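Local structure of protein Kinase A (Toxoplasma gondii, 5J3U) at residues Y181-G186 and G231-A236. The protein binds cyclic AMP through two cyclic nucleotide-binding domains and probably inhibits the protein kinase A catalytic subunit as its regulatory chain. Sequence-based numbering, arbitrary orientation.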
ATOM      1  N   TYR A 181       8.537   2.063   8.417  1.00  9.11           N
ATOM      2  CA  TYR A 181       9.067   0.765   8.072  1.00  9.81           C
ATOM      3  C   TYR A 181       9.193  -0.208   9.260  1.00  9.67           C
ATOM      4  O   TYR A 181       9.452   0.183  10.398  1.00 10.71           O
ATOM      5  CB  TYR A 181      10.470   0.943   7.470  1.00 10.47           C
ATOM      6  CG  TYR A 181      10.537   1.741   6.211  1.00 10.09           C
ATOM      7  CD1 TYR A 181      10.324   1.165   4.977  1.00 10.50           C
ATOM      8  CD2 TYR A 181      10.823   3.107   6.259  1.00 10.49           C
ATOM      9  CE1 TYR A 181      10.411   1.917   3.805  1.00 10.83           C
ATOM     10  CE2 TYR A 181      10.872   3.860   5.118  1.00 10.31           C
ATOM     11  CZ  TYR A 181      10.687   3.273   3.898  1.00 11.30           C
ATOM     12  OH  TYR A 181      10.766   3.998   2.735  1.00 11.41           O
ATOM     13  N   ILE A 182       8.877  -1.470   9.023  1.00 10.62           N
ATOM     14  CA  ILE A 182       9.138  -2.541   9.954  1.00 11.41           C
ATOM     15  C   ILE A 182       9.919  -3.639   9.185  1.00 11.04           C
ATOM     16  O   ILE A 182       9.553  -4.031   8.055  1.00 10.53           O
ATOM     17  CB  ILE A 182       7.862  -3.147  10.523  1.00 12.18           C
ATOM     18  CG1 ILE A 182       6.827  -2.049  10.904  1.00 14.11           C
ATOM     19  CG2 ILE A 182       8.256  -4.020  11.687  1.00 12.28           C
ATOM     20  CD1 ILE A 182       5.449  -2.610  11.261  1.00 16.07           C
ATOM     21  N   VAL A 183      11.014  -4.110   9.755  1.00 10.87           N
ATOM     22  CA  VAL A 183      11.826  -5.059   9.089  1.00 10.58           C
ATOM     23  C   VAL A 183      11.098  -6.409   9.222  1.00 10.81           C
ATOM     24  O   VAL A 183      10.884  -6.893  10.336  1.00 11.49           O
ATOM     25  CB  VAL A 183      13.222  -5.206   9.745  1.00 10.59           C
ATOM     26  CG1 VAL A 183      14.013  -6.278   9.064  1.00 11.13           C
ATOM     27  CG2 VAL A 183      14.024  -3.880   9.712  1.00 11.19           C
ATOM     28  N   GLU A 184      10.794  -7.010   8.102  1.00 11.11           N
ATOM     29  CA  GLU A 184      10.185  -8.372   8.101  1.00 12.11           C
ATOM     30  C   GLU A 184      11.247  -9.466   8.256  1.00 13.85           C
ATOM     31  O   GLU A 184      11.047 -10.435   8.998  1.00 14.35           O
ATOM     32  CB  GLU A 184       9.448  -8.621   6.784  1.00 14.24           C
ATOM     33  CG  GLU A 184       8.309  -7.666   6.504  1.00 16.31           C
ATOM     34  CD  GLU A 184       7.576  -7.947   5.173  1.00 20.93           C
ATOM     35  OE1 GLU A 184       7.186  -9.152   4.985  1.00 21.64           O
ATOM     36  OE2 GLU A 184       7.368  -6.978   4.367  1.00 19.78           O
ATOM     37  N   GLU A 185      12.337  -9.336   7.506  1.00 13.15           N
ATOM     38  CA  GLU A 185      13.480 -10.240   7.531  1.00 13.67           C
ATOM     39  C   GLU A 185      14.718  -9.462   7.093  1.00 13.66           C
ATOM     40  O   GLU A 185      14.602  -8.461   6.375  1.00 12.68           O
ATOM     41  CB  GLU A 185      13.299 -11.421   6.559  1.00 15.08           C
ATOM     42  CG  GLU A 185      12.127 -12.351   6.814  1.00 18.62           C
ATOM     43  CD  GLU A 185      12.248 -13.635   5.959  1.00 20.86           C
ATOM     44  OE1 GLU A 185      12.976 -14.562   6.367  1.00 24.71           O
ATOM     45  OE2 GLU A 185      11.618 -13.690   4.905  1.00 21.05           O
ATOM     46  N   GLY A 186      15.901  -9.974   7.443  1.00 12.94           N
ATOM     47  CA  GLY A 186      17.156  -9.306   7.148  1.00 12.77           C
ATOM     48  C   GLY A 186      17.549  -8.278   8.171  1.00 12.38           C
ATOM     49  O   GLY A 186      17.154  -8.336   9.308  1.00 11.58           O
ATOM     50  N   GLY A 231      23.482  -6.644   4.431  1.00 17.43           N
ATOM     51  CA  GLY A 231      23.268  -7.983   3.859  1.00 17.61           C
ATOM     52  C   GLY A 231      22.138  -7.992   2.863  1.00 16.70           C
ATOM     53  O   GLY A 231      22.331  -8.077   1.660  1.00 18.77           O
ATOM     54  N   ILE A 232      20.933  -7.898   3.401  1.00 15.82           N
ATOM     55  CA  ILE A 232      19.729  -7.792   2.650  1.00 15.49           C
ATOM     56  C   ILE A 232      18.624  -7.407   3.655  1.00 14.86           C
ATOM     57  O   ILE A 232      18.726  -7.698   4.834  1.00 14.12           O
ATOM     58  CB  ILE A 232      19.416  -9.089   1.891  1.00 17.28           C
ATOM     59  CG1 ILE A 232      18.204  -8.891   0.981  1.00 17.19           C
ATOM     60  CG2 ILE A 232      19.166 -10.277   2.823  1.00 17.48           C
ATOM     61  CD1 ILE A 232      18.009  -9.956  -0.076  1.00 19.01           C
ATOM     62  N   CYS A 233      17.597  -6.687   3.212  1.00 14.41           N
ATOM     63  CA  CYS A 233      16.557  -6.275   4.110  1.00 14.14           C
ATOM     64  C   CYS A 233      15.235  -6.265   3.392  1.00 14.65           C
ATOM     65  O   CYS A 233      15.096  -5.619   2.344  1.00 14.52           O
ATOM     66  CB  CYS A 233      16.852  -4.876   4.644  1.00 14.52           C
ATOM     67  SG  CYS A 233      15.816  -4.413   6.039  1.00 15.78           S
ATOM     68  N   LYS A 234      14.255  -6.938   3.967  1.00 13.07           N
ATOM     69  CA  LYS A 234      12.859  -6.963   3.469  1.00 13.16           C
ATOM     70  C   LYS A 234      12.017  -6.202   4.452  1.00 11.98           C
ATOM     71  O   LYS A 234      11.976  -6.585   5.628  1.00 11.72           O
ATOM     72  CB  LYS A 234      12.353  -8.401   3.372  1.00 14.26           C
ATOM     73  CG  LYS A 234      10.945  -8.504   2.815  1.00 17.24           C
ATOM     74  CD  LYS A 234      10.339  -9.878   3.036  1.00 21.57           C
ATOM     75  CE  LYS A 234      10.934 -10.917   2.192  1.00 29.06           C
ATOM     76  NZ  LYS A 234      10.284 -12.227   2.555  1.00 33.94           N
ATOM     77  N   VAL A 235      11.381  -5.107   4.008  1.00 10.88           N
ATOM     78  CA  VAL A 235      10.663  -4.225   4.876  1.00 10.86           C
ATOM     79  C   VAL A 235       9.193  -4.151   4.490  1.00 11.09           C
ATOM     80  O   VAL A 235       8.822  -4.179   3.301  1.00 11.63           O
ATOM     81  CB  VAL A 235      11.196  -2.751   4.932  1.00 11.28           C
ATOM     82  CG1 VAL A 235      12.434  -2.677   5.784  1.00 13.61           C
ATOM     83  CG2 VAL A 235      11.403  -2.176   3.548  1.00 11.55           C
ATOM     84  N   ALA A 236       8.372  -4.134   5.515  1.00 11.62           N
ATOM     85  CA  ALA A 236       6.973  -3.728   5.428  1.00 10.97           C
ATOM     86  C   ALA A 236       6.926  -2.212   5.523  1.00 11.86           C
ATOM     87  O   ALA A 236       7.595  -1.607   6.418  1.00 11.88           O
ATOM     88  CB  ALA A 236       6.157  -4.381   6.528  1.00 11.09           C
TER
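The K234 side chain sets out with CG anti to the backbone N (chi1 -178°) and bends at chi3 (-72°), which brings NZ to the carboxylate of E185. The two side chains run alongside each other in the same direction. K234 NZ forms a salt bridge with E185 OE2 at 3.1 Å, and the oxygen accepts it on its anti lone pair. E184 lies across the aliphatic part of K234, its OE1 3.8 Å from K234 CD. OE1 of E184 makes a salt bridge to R130 and OE2 a hydrogen bond to T161.

The backbones pair antiparallel. I182 and A236 exchange two hydrogen bonds, I182 N to A236 O at 2.9 Å and A236 N to I182 O at 2.8 Å. Beyond V183 the register slips by one residue. K234 O takes E184 N at 2.8 Å and, weakly, E185 N. K234 N returns a nearly straight bond to E185 O (172°).

On the face that carries V183 and V235, V183 CG1 approaches C233 SG at 4.0 Å. V235 CG2 touches CD1 of the Y181 ring at 3.8 Å, and that ring also meets F212. G186 has backbone angles that call for glycine, and its CA sits against I232 O.

Two residues, E184 and E185, stand opposite the single K234, a classic beta bulge at the bend between two sheets in the beta barrel of the second cyclic nucleotide-binding domain.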